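Local coordinates for protein aerobactin synthase IucA (Klebsiella pneumoniae subsp. pneumoniae, PDB 5JM8) that binds ATP and magnesium as a siderophore synthetase of the NRPS-independent type and probably joins citrate to a hydroxylysine derivative on the way to aerobactin, at residues A[58-63]-A[508-513]; A[515-520]-A[531-536]. All blocks are in the same frame, centred on the assembly; numbering follows the deposited sequence.

Contact 1. Residues A[58-63]-A[508-513]; sequences SPTQHH and NLMARV
M510 reaches from helix 506-521 to the loop at 58-63 and brings the end of its thioether chain against P59 and T60. Its SD lies 4.1 Å from CG2 of T60, the two side chains meeting tip to tip, while the terminal methyl CE bends off to the proline ring and lies 4.2 Å from CG of P59, the side chains of M510 and P59 crossing obliquely. The bend at chi3 (-74°) is what splits sulfur and methyl between the two neighbours. The contact is small, 90 Å² in all, and purely apolar; even the closest CA atoms, those of T60 and M510, stay 10.3 Å apart.

With chi1 at 50°, T60 turns CG2 toward M510 and leaves OG1 for polar partners: it accepts a hydrogen bond of 3.0 Å from ND1 of H62, nearly in the plane of the imidazole, and is also hydrogen-bonded to OE1 of E506 at the start of the same helix. OE2 of E506 hydrogen-bonds S58 OG as well, so a polar grip accompanies the apolar touch. Within the loop, T60 N donates to S58 OG (2.9 Å, 148° at the hydrogen), and Q61 N to S58 O (3.0 Å). The result is a type I beta turn (S58 to Q61) overlapped by an ST turn, in the loop between strands 49-54 and 64-72 of the N-terminal antiparallel sheet and docked on a C-terminal helix.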
loop_
_atom_site.group_PDB
_atom_site.type_symbol
_atom_site.label_atom_id
_atom_site.label_comp_id
_atom_site.label_asym_id
_atom_site.label_seq_id
_atom_site.Cartn_x
_atom_site.Cartn_y
_atom_site.Cartn_z
ATOM N N SER A 58 26.027 35.548 2.879
ATOM C CA SER A 58 26.497 34.278 3.410
ATOM C C SER A 58 28.014 34.254 3.552
ATOM O O SER A 58 28.730 34.585 2.604
ATOM C CB SER A 58 26.056 33.132 2.502
ATOM O OG SER A 58 26.769 31.945 2.796
ATOM N N PRO A 59 28.515 33.857 4.734
ATOM C CA PRO A 59 29.966 33.686 4.873
ATOM C C PRO A 59 30.488 32.448 4.155
ATOM O O PRO A 59 31.687 32.177 4.198
ATOM C CB PRO A 59 30.164 33.559 6.384
ATOM C CG PRO A 59 28.867 33.069 6.899
ATOM C CD PRO A 59 27.817 33.670 6.020
ATOM N N THR A 60 29.589 31.708 3.515
ATOM C CA THR A 60 29.967 30.578 2.677
ATOM C C THR A 60 29.536 30.839 1.237
ATOM O O THR A 60 29.429 29.917 0.432
ATOM C CB THR A 60 29.341 29.265 3.182
ATOM O OG1 THR A 60 27.935 29.448 3.389
ATOM C CG2 THR A 60 29.990 28.839 4.487
ATOM N N GLN A 61 29.296 32.112 0.929
ATOM C CA GLN A 61 28.980 32.564 -0.426
ATOM C C GLN A 61 27.671 31.997 -0.991
ATOM O O GLN A 61 27.438 32.064 -2.199
ATOM C CB GLN A 61 30.132 32.227 -1.376
ATOM C CG GLN A 61 31.435 32.953 -1.060
ATOM C CD GLN A 61 32.361 32.172 -0.141
ATOM O OE1 GLN A 61 32.511 30.957 -0.269
ATOM N NE2 GLN A 61 33.001 32.878 0.783
ATOM N N HIS A 62 26.822 31.440 -0.131
ATOM C CA HIS A 62 25.460 31.097 -0.533
ATOM C C HIS A 62 24.587 32.352 -0.474
ATOM O O HIS A 62 23.612 32.404 0.277
ATOM C CB HIS A 62 24.866 30.002 0.363
ATOM C CG HIS A 62 25.514 28.660 0.205
ATOM N ND1 HIS A 62 26.626 28.280 0.927
ATOM C CD2 HIS A 62 25.196 27.602 -0.578
ATOM C CE1 HIS A 62 26.968 27.049 0.589
ATOM N NE2 HIS A 62 26.117 26.615 -0.322
ATOM N N HIS A 63 24.943 33.362 -1.262
ATOM C CA HIS A 63 24.244 34.644 -1.233
ATOM C C HIS A 63 22.889 34.586 -1.925
ATOM O O HIS A 63 22.658 33.746 -2.795
ATOM C CB HIS A 63 25.087 35.737 -1.898
ATOM C CG HIS A 63 26.458 35.883 -1.322
ATOM N ND1 HIS A 63 26.681 36.286 -0.023
ATOM C CD2 HIS A 63 27.680 35.689 -1.871
ATOM C CE1 HIS A 63 27.981 36.326 0.206
ATOM N NE2 HIS A 63 28.610 35.970 -0.900
ATOM N N ASN A 508 26.960 30.313 13.945
ATOM C CA ASN A 508 26.603 29.491 15.090
ATOM C C ASN A 508 26.517 28.016 14.719
ATOM O O ASN A 508 26.980 27.154 15.463
ATOM C CB ASN A 508 25.273 29.950 15.687
ATOM C CG ASN A 508 25.385 31.269 16.427
ATOM O OD1 ASN A 508 26.482 31.716 16.771
ATOM N ND2 ASN A 508 24.244 31.896 16.687
ATOM N N LEU A 509 25.923 27.726 13.569
ATOM C CA LEU A 509 25.742 26.344 13.145
ATOM C C LEU A 509 27.081 25.706 12.800
ATOM O O LEU A 509 27.292 24.522 13.050
ATOM C CB LEU A 509 24.787 26.270 11.952
ATOM C CG LEU A 509 23.361 26.753 12.242
ATOM C CD1 LEU A 509 22.546 26.862 10.954
ATOM C CD2 LEU A 509 22.667 25.841 13.246
ATOM N N MET A 510 27.989 26.495 12.232
ATOM C CA MET A 510 29.328 26.005 11.920
ATOM C C MET A 510 30.135 25.778 13.200
ATOM O O MET A 510 31.118 25.033 13.195
ATOM C CB MET A 510 30.062 26.979 10.994
ATOM C CG MET A 510 29.557 26.963 9.555
ATOM S SD MET A 510 30.580 27.901 8.397
ATOM C CE MET A 510 30.165 29.586 8.836
ATOM N N ALA A 511 29.719 26.412 14.292
ATOM C CA ALA A 511 30.374 26.209 15.578
ATOM C C ALA A 511 30.014 24.836 16.134
ATOM O O ALA A 511 30.854 24.170 16.743
ATOM C CB ALA A 511 29.987 27.306 16.564
ATOM N N ARG A 512 28.769 24.415 15.916
ATOM C CA ARG A 512 28.318 23.088 16.330
ATOM C C ARG A 512 29.104 21.998 15.625
ATOM O O ARG A 512 29.545 21.034 16.244
ATOM C CB ARG A 512 26.831 22.896 16.042
ATOM C CG ARG A 512 25.917 23.643 16.983
ATOM C CD ARG A 512 24.496 23.111 16.919
ATOM N NE ARG A 512 23.682 23.642 18.011
ATOM C CZ ARG A 512 23.460 23.018 19.166
ATOM N NH1 ARG A 512 23.974 21.818 19.400
ATOM N NH2 ARG A 512 22.708 23.597 20.092
ATOM N N VAL A 513 29.261 22.158 14.317
ATOM C CA VAL A 513 29.993 21.194 13.513
ATOM C C VAL A 513 31.429 21.065 14.013
ATOM O O VAL A 513 31.952 19.959 14.135
ATOM C CB VAL A 513 29.995 21.595 12.027
ATOM C CG1 VAL A 513 30.791 20.597 11.205
ATOM C CG2 VAL A 513 28.568 21.698 11.505
#

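Contact 2. Residues A[515-520]-A[531-536]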
loop_
_atom_site.group_PDB
_atom_site.type_symbol
_atom_site.label_atom_id
_atom_site.label_comp_id
_atom_site.label_asym_id
_atom_site.label_seq_id
_atom_site.Cartn_x
_atom_site.Cartn_y
_atom_site.Cartn_z
ATOM N N THR A 515 32.670 21.656 17.001
ATOM C CA THR A 515 32.656 20.936 18.273
ATOM C C THR A 515 32.660 19.430 18.059
ATOM O O THR A 515 33.453 18.709 18.658
ATOM C CB THR A 515 31.419 21.305 19.123
ATOM O OG1 THR A 515 31.406 22.716 19.372
ATOM C CG2 THR A 515 31.433 20.560 20.455
ATOM N N LEU A 516 31.769 18.959 17.195
ATOM C CA LEU A 516 31.630 17.534 16.951
ATOM C C LEU A 516 32.786 16.993 16.111
ATOM O O LEU A 516 33.200 15.849 16.292
ATOM C CB LEU A 516 30.289 17.252 16.273
ATOM C CG LEU A 516 29.073 17.665 17.111
ATOM C CD1 LEU A 516 27.782 17.437 16.347
ATOM C CD2 LEU A 516 29.039 16.918 18.439
ATOM N N LEU A 517 33.313 17.814 15.207
ATOM C CA LEU A 517 34.478 17.423 14.416
ATOM C C LEU A 517 35.707 17.295 15.313
ATOM O O LEU A 517 36.597 16.487 15.052
ATOM C CB LEU A 517 34.754 18.433 13.299
ATOM C CG LEU A 517 33.828 18.453 12.077
ATOM C CD1 LEU A 517 34.222 19.575 11.129
ATOM C CD2 LEU A 517 33.844 17.123 11.346
ATOM N N ALA A 518 35.746 18.098 16.373
ATOM C CA ALA A 518 36.869 18.090 17.305
ATOM C C ALA A 518 36.801 16.877 18.228
ATOM O O ALA A 518 37.828 16.281 18.557
ATOM C CB ALA A 518 36.896 19.378 18.116
ATOM N N GLU A 519 35.590 16.519 18.648
ATOM C CA GLU A 519 35.385 15.311 19.438
ATOM C C GLU A 519 35.889 14.103 18.661
ATOM O O GLU A 519 36.570 13.234 19.206
ATOM C CB GLU A 519 33.907 15.120 19.787
ATOM C CG GLU A 519 33.346 16.138 20.767
ATOM C CD GLU A 519 31.871 15.916 21.054
ATOM O OE1 GLU A 519 31.302 14.928 20.540
ATOM O OE2 GLU A 519 31.278 16.733 21.790
ATOM N N MET A 520 35.547 14.070 17.377
ATOM C CA MET A 520 35.859 12.934 16.517
ATOM C C MET A 520 37.359 12.759 16.314
ATOM O O MET A 520 37.866 11.637 16.323
ATOM C CB MET A 520 35.178 13.102 15.157
ATOM C CG MET A 520 33.667 12.916 15.179
ATOM S SD MET A 520 32.856 13.454 13.653
ATOM C CE MET A 520 33.970 12.773 12.424
ATOM N N ASN A 531 42.756 17.574 11.530
ATOM C CA ASN A 531 43.661 18.667 11.868
ATOM C C ASN A 531 43.540 19.773 10.829
ATOM O O ASN A 531 43.319 20.938 11.163
ATOM C CB ASN A 531 45.117 18.191 11.936
ATOM C CG ASN A 531 45.432 17.409 13.202
ATOM O OD1 ASN A 531 44.774 17.567 14.229
ATOM N ND2 ASN A 531 46.466 16.576 13.135
ATOM N N TYR A 532 43.685 19.385 9.565
ATOM C CA TYR A 532 43.638 20.313 8.439
ATOM C C TYR A 532 42.338 21.107 8.427
ATOM O O TYR A 532 42.347 22.335 8.336
ATOM C CB TYR A 532 43.795 19.546 7.124
ATOM C CG TYR A 532 43.870 20.415 5.887
ATOM C CD1 TYR A 532 45.046 21.066 5.545
ATOM C CD2 TYR A 532 42.769 20.568 5.050
ATOM C CE1 TYR A 532 45.124 21.855 4.409
ATOM C CE2 TYR A 532 42.840 21.356 3.914
ATOM C CZ TYR A 532 44.018 21.995 3.599
ATOM O OH TYR A 532 44.090 22.775 2.471
ATOM N N VAL A 533 41.225 20.389 8.528
ATOM C CA VAL A 533 39.901 20.995 8.557
ATOM C C VAL A 533 39.776 22.049 9.652
ATOM O O VAL A 533 39.312 23.159 9.407
ATOM C CB VAL A 533 38.806 19.922 8.778
ATOM C CG1 VAL A 533 37.458 20.569 9.099
ATOM C CG2 VAL A 533 38.697 19.016 7.561
ATOM N N LEU A 534 40.189 21.691 10.863
ATOM C CA LEU A 534 39.947 22.524 12.035
ATOM C C LEU A 534 40.953 23.655 12.230
ATOM O O LEU A 534 40.656 24.636 12.915
ATOM C CB LEU A 534 39.948 21.650 13.287
ATOM C CG LEU A 534 38.764 20.699 13.442
ATOM C CD1 LEU A 534 39.088 19.630 14.459
ATOM C CD2 LEU A 534 37.526 21.470 13.854
ATOM N N GLU A 535 42.136 23.521 11.633
ATOM C CA GLU A 535 43.275 24.343 12.032
ATOM C C GLU A 535 44.009 25.033 10.880
ATOM O O GLU A 535 44.601 26.092 11.079
ATOM C CB GLU A 535 44.260 23.479 12.823
ATOM C CG GLU A 535 43.582 22.628 13.892
ATOM C CD GLU A 535 44.301 22.652 15.221
ATOM O OE1 GLU A 535 45.497 22.297 15.257
ATOM O OE2 GLU A 535 43.669 23.036 16.228
ATOM N N ASN A 536 43.992 24.446 9.688
ATOM C CA ASN A 536 44.652 25.072 8.548
ATOM C C ASN A 536 43.871 26.312 8.118
ATOM O O ASN A 536 42.689 26.203 7.786
ATOM C CB ASN A 536 44.783 24.091 7.386
ATOM C CG ASN A 536 45.935 24.440 6.460
ATOM O OD1 ASN A 536 47.102 24.305 6.832
ATOM N ND2 ASN A 536 45.614 24.872 5.244
#
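This is apolar helix-to-helix packing in a helical hairpin of the C-terminal, FhuF-like part of the chain: helix 506-521 turns back through a short connection into helix 528-535. The local axes run roughly antiparallel, at 146° between their directions, and approach to 10.4 Å. At that spacing side chains bridge the gap, and the two segments bury 152 Å², nearly all of it from L517, A518, V533 and L534.

L517 meets both V533 and L534. Its CD1 touches CG1 of V533 at 3.9 Å, the two side chains crossing at about a right angle, and its CB lies 4.1 Å from CD2 of L534. V533 chi1 (168°) puts CG1 anti to the backbone N, beside the carbonyl carbon, and CG2 beside the N; CG1 is the branch that meets the leucine. L517 and V533 also share neighbours, for both rest on L487 of helix 475-500 and on L571, while F414 of helix 394-420 adjoins L517; the pair therefore belongs to a larger apolar core.

A518 and L534 have the nearest CA atoms across the hairpin, 7.5 Å apart. Here the leucine comes down on the backbone beside the alanine methyl: the CD1 methyl of L534 rests against the main chain of the first helix, 3.9 Å from CA of A518 and 4.1 Å from the carbonyl oxygen of L517.

From the N terminus, the chain first forms the loop at 58-63 between two strands of the N-terminal sheet, then runs through 444 residues, including the ATP-binding region and the magnesium site, before segment 508-513 closes contact 1. That long-range closure ties the N-terminal sheet to the C-terminal helices. Contact 2 follows in series: 515-520 continues the same helix, and only ten residues separate it from 531-536, a local hairpin closure. The two contacts neither nest nor cross. Their centres lie about 15 Å apart and both use helix 506-521, whose earlier part faces the N-terminal loop and whose later part packs on helix 528-535.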